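PDB 3RJA: carbohydrate oxidase from Microdochium nivale, which oxidises the C1 hydroxyl of mono-, oligo- and polysaccharides to the lactone, using FAD and reducing molecular oxygen to hydrogen peroxide. Local coordinates for residues E231-Y236 against F247-Y252. Sequence-based numbering, arbitrary orientation.
Sequences EAVEDY and FRIGDY. With ZN (zinc ion), chain F; ABL ((2R,3R,4R,5R)-4,5-dihydroxy-2-(hydroxymethyl)-6-oxopiperidin-3-yl beta-D-glucopyranoside), chain G.
Val233 and Phe247 lie alongside one another, pointing opposite ways, where helix 223-239 packs on strand 245-251, an inner strand of the eight-stranded antiparallel sheet of this FAD-linked oxidase. The short segments run nearly antiparallel, at 162°, with axes 10.7 Å apart, a spacing that branched and aromatic side chains can fill. Val233 forks to serve two partners: CG1, anti to the backbone N (chi1 177°), lies at the edge of the Phe247 ring, 3.6 Å from CE2, while CG2 meets Ile249 CD1 tip to tip at 4.0 Å, a reach the length of isoleucine allows. Phe247 also brings CE1 in the plane of the Tyr236 ring, at its edge, 3.9 Å from Tyr236 CE2. A tyrosine suits this border because its hydroxyl is hydrogen-bonded to Ala273 O while its ring stays in the apolar layer, which Leu277 of helix 267-278 extends.

This close-packed seam gives way to a more open side of the helix, where Glu231 and Asp235, both partly exposed, bind a zinc ion through OE2 and OD2; their spacing of one turn lets both carboxylates reach it. Asp235 OD1 also forms a salt bridge with Lys330. Beyond the strand lies the sugar pocket: Arg248 leaves the strand away from the helix, and the Tyr252 hydroxyl is hydrogen-bonded to Glu260 OE1. A serine in place of Tyr252 would probably leave C6 of the analogue's glucosyl unit without the ring face beside it and Glu260 without that hydroxyl partner. C6 meets that face 3.4 Å from Tyr252 CE1.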
ATOM      1  N   GLU A 231      -6.857  -2.634 -24.322  1.00 18.05           N
ATOM      2  CA  GLU A 231      -8.162  -1.989 -24.595  1.00 16.49           C
ATOM      3  C   GLU A 231      -9.265  -2.949 -24.136  1.00 15.70           C
ATOM      4  O   GLU A 231     -10.213  -2.552 -23.456  1.00 17.60           O
ATOM      5  CB  GLU A 231      -8.331  -1.641 -26.107  1.00 17.53           C
ATOM      6  CG  GLU A 231      -9.843  -1.552 -26.589  1.00 17.10           C
ATOM      7  CD  GLU A 231     -10.432  -0.148 -26.337  1.00 18.14           C
ATOM      8  OE1 GLU A 231      -9.633   0.793 -26.120  1.00 19.39           O
ATOM      9  OE2 GLU A 231     -11.671   0.027 -26.350  1.00 16.44           O
ATOM     10  N   ALA A 232      -9.136  -4.221 -24.502  1.00 14.42           N
ATOM     11  CA  ALA A 232     -10.173  -5.210 -24.183  1.00 13.47           C
ATOM     12  C   ALA A 232     -10.329  -5.392 -22.670  1.00 12.93           C
ATOM     13  O   ALA A 232     -11.432  -5.550 -22.154  1.00 12.75           O
ATOM     14  CB  ALA A 232      -9.858  -6.574 -24.875  1.00 12.62           C
ATOM     15  N   VAL A 233      -9.217  -5.356 -21.949  1.00 12.41           N
ATOM     16  CA  VAL A 233      -9.284  -5.532 -20.493  1.00 11.12           C
ATOM     17  C   VAL A 233      -9.949  -4.305 -19.870  1.00 11.94           C
ATOM     18  O   VAL A 233     -10.757  -4.450 -18.958  1.00 11.70           O
ATOM     19  CB  VAL A 233      -7.905  -5.818 -19.874  1.00 10.85           C
ATOM     20  CG1 VAL A 233      -8.006  -5.925 -18.319  1.00  9.76           C
ATOM     21  CG2 VAL A 233      -7.288  -7.111 -20.490  1.00  9.97           C
ATOM     22  N   GLU A 234      -9.676  -3.104 -20.394  1.00 12.44           N
ATOM     23  CA  GLU A 234     -10.305  -1.927 -19.800  1.00 12.99           C
ATOM     24  C   GLU A 234     -11.815  -1.974 -19.983  1.00 13.10           C
ATOM     25  O   GLU A 234     -12.566  -1.605 -19.048  1.00 13.17           O
ATOM     26  CB  GLU A 234      -9.744  -0.596 -20.299  1.00 14.10           C
ATOM     27  CG  GLU A 234     -10.535   0.584 -19.670  1.00 13.44           C
ATOM     28  CD  GLU A 234      -9.888   1.947 -19.856  1.00 15.59           C
ATOM     29  OE1 GLU A 234      -8.623   2.017 -19.794  1.00 16.55           O
ATOM     30  OE2 GLU A 234     -10.640   2.962 -20.049  1.00 14.20           O
ATOM     31  N   ASP A 235     -12.258  -2.450 -21.158  1.00 12.07           N
ATOM     32  CA  ASP A 235     -13.694  -2.566 -21.450  1.00 13.02           C
ATOM     33  C   ASP A 235     -14.373  -3.477 -20.442  1.00 13.04           C
ATOM     34  O   ASP A 235     -15.429  -3.139 -19.877  1.00 13.73           O
ATOM     35  CB  ASP A 235     -13.958  -3.144 -22.870  1.00 12.19           C
ATOM     36  CG  ASP A 235     -13.577  -2.183 -23.985  1.00 11.42           C
ATOM     37  OD1 ASP A 235     -13.513  -0.963 -23.742  1.00 11.17           O
ATOM     38  OD2 ASP A 235     -13.353  -2.654 -25.124  1.00 11.74           O
ATOM     39  N   TYR A 236     -13.788  -4.659 -20.274  1.00 12.93           N
ATOM     40  CA  TYR A 236     -14.335  -5.663 -19.379  1.00 13.70           C
ATOM     41  C   TYR A 236     -14.343  -5.092 -17.951  1.00 14.15           C
ATOM     42  O   TYR A 236     -15.338  -5.206 -17.220  1.00 14.62           O
ATOM     43  CB  TYR A 236     -13.506  -6.953 -19.480  1.00 13.23           C
ATOM     44  CG  TYR A 236     -13.946  -8.039 -18.524  1.00 14.54           C
ATOM     45  CD1 TYR A 236     -15.079  -8.839 -18.795  1.00 14.22           C
ATOM     46  CD2 TYR A 236     -13.214  -8.305 -17.365  1.00 13.08           C
ATOM     47  CE1 TYR A 236     -15.474  -9.861 -17.905  1.00 13.35           C
ATOM     48  CE2 TYR A 236     -13.582  -9.332 -16.492  1.00 13.31           C
ATOM     49  CZ  TYR A 236     -14.710 -10.104 -16.759  1.00 13.84           C
ATOM     50  OH  TYR A 236     -15.081 -11.086 -15.858  1.00 12.99           O
ATOM     51  N   PHE A 247      -8.638  -8.900 -10.302  1.00 12.02           N
ATOM     52  CA  PHE A 247      -7.480  -9.264 -11.129  1.00 12.70           C
ATOM     53  C   PHE A 247      -6.606  -8.096 -11.541  1.00 11.60           C
ATOM     54  O   PHE A 247      -6.956  -6.909 -11.329  1.00 11.87           O
ATOM     55  CB  PHE A 247      -7.925 -10.110 -12.360  1.00 13.18           C
ATOM     56  CG  PHE A 247      -8.579  -9.308 -13.483  1.00 12.92           C
ATOM     57  CD1 PHE A 247      -9.883  -8.841 -13.371  1.00 12.85           C
ATOM     58  CD2 PHE A 247      -7.886  -9.057 -14.655  1.00 14.17           C
ATOM     59  CE1 PHE A 247     -10.501  -8.128 -14.433  1.00 14.10           C
ATOM     60  CE2 PHE A 247      -8.488  -8.327 -15.734  1.00 13.97           C
ATOM     61  CZ  PHE A 247      -9.784  -7.877 -15.613  1.00 13.76           C
ATOM     62  N   ARG A 248      -5.503  -8.462 -12.174  1.00 11.74           N
ATOM     63  CA  ARG A 248      -4.568  -7.501 -12.763  0.50 13.06           C
ATOM     64  C   ARG A 248      -3.833  -8.089 -13.969  1.00 12.91           C
ATOM     65  O   ARG A 248      -3.803  -9.299 -14.154  1.00 14.87           O
ATOM     66  CB  ARG A 248      -3.551  -7.005 -11.718  0.50 13.46           C
ATOM     67  CG  ARG A 248      -2.801  -8.095 -10.902  0.50 15.16           C
ATOM     68  CD  ARG A 248      -1.531  -7.480 -10.264  0.50 16.35           C
ATOM     69  NE  ARG A 248      -0.977  -8.238  -9.146  0.50 16.99           N
ATOM     70  CZ  ARG A 248      -0.979  -7.815  -7.879  0.50 17.83           C
ATOM     71  NH1 ARG A 248      -0.436  -8.568  -6.931  0.50 18.12           N
ATOM     72  NH2 ARG A 248      -1.515  -6.640  -7.557  0.50 17.55           N
ATOM     73  N   ILE A 249      -3.257  -7.215 -14.794  1.00 13.18           N
ATOM     74  CA  ILE A 249      -2.267  -7.627 -15.795  1.00 13.09           C
ATOM     75  C   ILE A 249      -0.914  -7.369 -15.151  1.00 14.73           C
ATOM     76  O   ILE A 249      -0.681  -6.292 -14.578  1.00 14.29           O
ATOM     77  CB  ILE A 249      -2.317  -6.791 -17.095  1.00 12.90           C
ATOM     78  CG1 ILE A 249      -3.695  -6.868 -17.757  1.00 13.43           C
ATOM     79  CG2 ILE A 249      -1.209  -7.229 -18.091  1.00 11.76           C
ATOM     80  CD1 ILE A 249      -4.002  -5.673 -18.690  1.00 12.89           C
ATOM     81  N   GLY A 250      -0.016  -8.350 -15.244  1.00 15.54           N
ATOM     82  CA  GLY A 250       1.328  -8.207 -14.719  1.00 16.40           C
ATOM     83  C   GLY A 250       2.312  -8.793 -15.713  1.00 16.93           C
ATOM     84  O   GLY A 250       1.976  -9.740 -16.408  1.00 16.74           O
ATOM     85  N   ASP A 251       3.505  -8.206 -15.792  1.00 15.90           N
ATOM     86  CA  ASP A 251       4.613  -8.773 -16.557  1.00 15.97           C
ATOM     87  C   ASP A 251       5.884  -8.756 -15.713  1.00 15.95           C
ATOM     88  O   ASP A 251       6.390  -7.682 -15.381  1.00 16.40           O
ATOM     89  CB  ASP A 251       4.832  -7.989 -17.839  1.00 14.75           C
ATOM     90  CG  ASP A 251       5.801  -8.692 -18.812  1.00 16.02           C
ATOM     91  OD1 ASP A 251       6.347  -9.788 -18.485  1.00 14.23           O
ATOM     92  OD2 ASP A 251       5.997  -8.123 -19.912  1.00 15.25           O
ATOM     93  N   TYR A 252       6.361  -9.953 -15.372  1.00 15.47           N
ATOM     94  CA  TYR A 252       7.589 -10.177 -14.620  1.00 16.62           C
ATOM     95  C   TYR A 252       8.677 -10.815 -15.508  1.00 16.60           C
ATOM     96  O   TYR A 252       9.748 -11.167 -15.017  1.00 16.34           O
ATOM     97  CB  TYR A 252       7.296 -11.087 -13.411  1.00 16.19           C
ATOM     98  CG  TYR A 252       6.000 -10.679 -12.743  1.00 18.27           C
ATOM     99  CD1 TYR A 252       5.952  -9.536 -11.919  1.00 16.49           C
ATOM    100  CD2 TYR A 252       4.815 -11.375 -12.982  1.00 16.83           C
ATOM    101  CE1 TYR A 252       4.771  -9.117 -11.343  1.00 16.35           C
ATOM    102  CE2 TYR A 252       3.613 -10.952 -12.399  1.00 17.05           C
ATOM    103  CZ  TYR A 252       3.613  -9.827 -11.577  1.00 17.28           C
ATOM    104  OH  TYR A 252       2.457  -9.386 -10.991  1.00 17.95           O
TER
HETATM  105 ZN    ZN F 603     -13.092  -1.283 -26.553  0.50 18.88          ZN
HETATM  106  C1A ABL G 604       3.473  -4.892  -4.382  1.00 42.43           C
HETATM  107  O1A ABL G 604       2.689  -3.963  -4.080  1.00 45.61           O
HETATM  108  C2A ABL G 604       2.992  -6.090  -5.227  1.00 42.65           C
HETATM  109  O2A ABL G 604       1.629  -6.337  -4.884  1.00 39.75           O
HETATM  110  C3A ABL G 604       3.846  -7.367  -5.031  1.00 38.30           C
HETATM  111  O3A ABL G 604       3.492  -8.276  -6.103  1.00 38.64           O
HETATM  112  C4A ABL G 604       5.315  -7.019  -5.167  1.00 40.88           C
HETATM  113  O1  ABL G 604       6.158  -8.192  -5.038  1.00 43.18           O
HETATM  114  C5A ABL G 604       5.708  -6.004  -4.038  1.00 40.31           C
HETATM  115  N5  ABL G 604       4.767  -4.854  -3.984  1.00 39.74           N
HETATM  116  C6A ABL G 604       7.115  -5.389  -4.253  1.00 39.00           C
HETATM  117  O6A ABL G 604       7.748  -4.966  -3.031  1.00 35.72           O
HETATM  118  C1  ABL G 604       6.664  -8.843  -6.239  1.00 45.15           C
HETATM  119  C2  ABL G 604       7.969  -9.616  -5.925  1.00 46.58           C
HETATM  120  O2  ABL G 604       8.935  -8.689  -5.414  1.00 51.76           O
HETATM  121  C3  ABL G 604       8.464 -10.315  -7.198  1.00 48.71           C
HETATM  122  O3  ABL G 604       9.656 -11.061  -6.954  1.00 50.06           O
HETATM  123  C4  ABL G 604       7.313 -11.209  -7.764  1.00 46.14           C
HETATM  124  O4  ABL G 604       7.705 -11.902  -8.940  1.00 48.59           O
HETATM  125  C5  ABL G 604       6.079 -10.346  -8.052  1.00 44.99           C
HETATM  126  O5  ABL G 604       5.687  -9.695  -6.819  1.00 45.16           O
HETATM  127  C6  ABL G 604       4.923 -11.152  -8.655  1.00 40.74           C
HETATM  128  O6  ABL G 604       4.547 -12.263  -7.906  1.00 36.37           O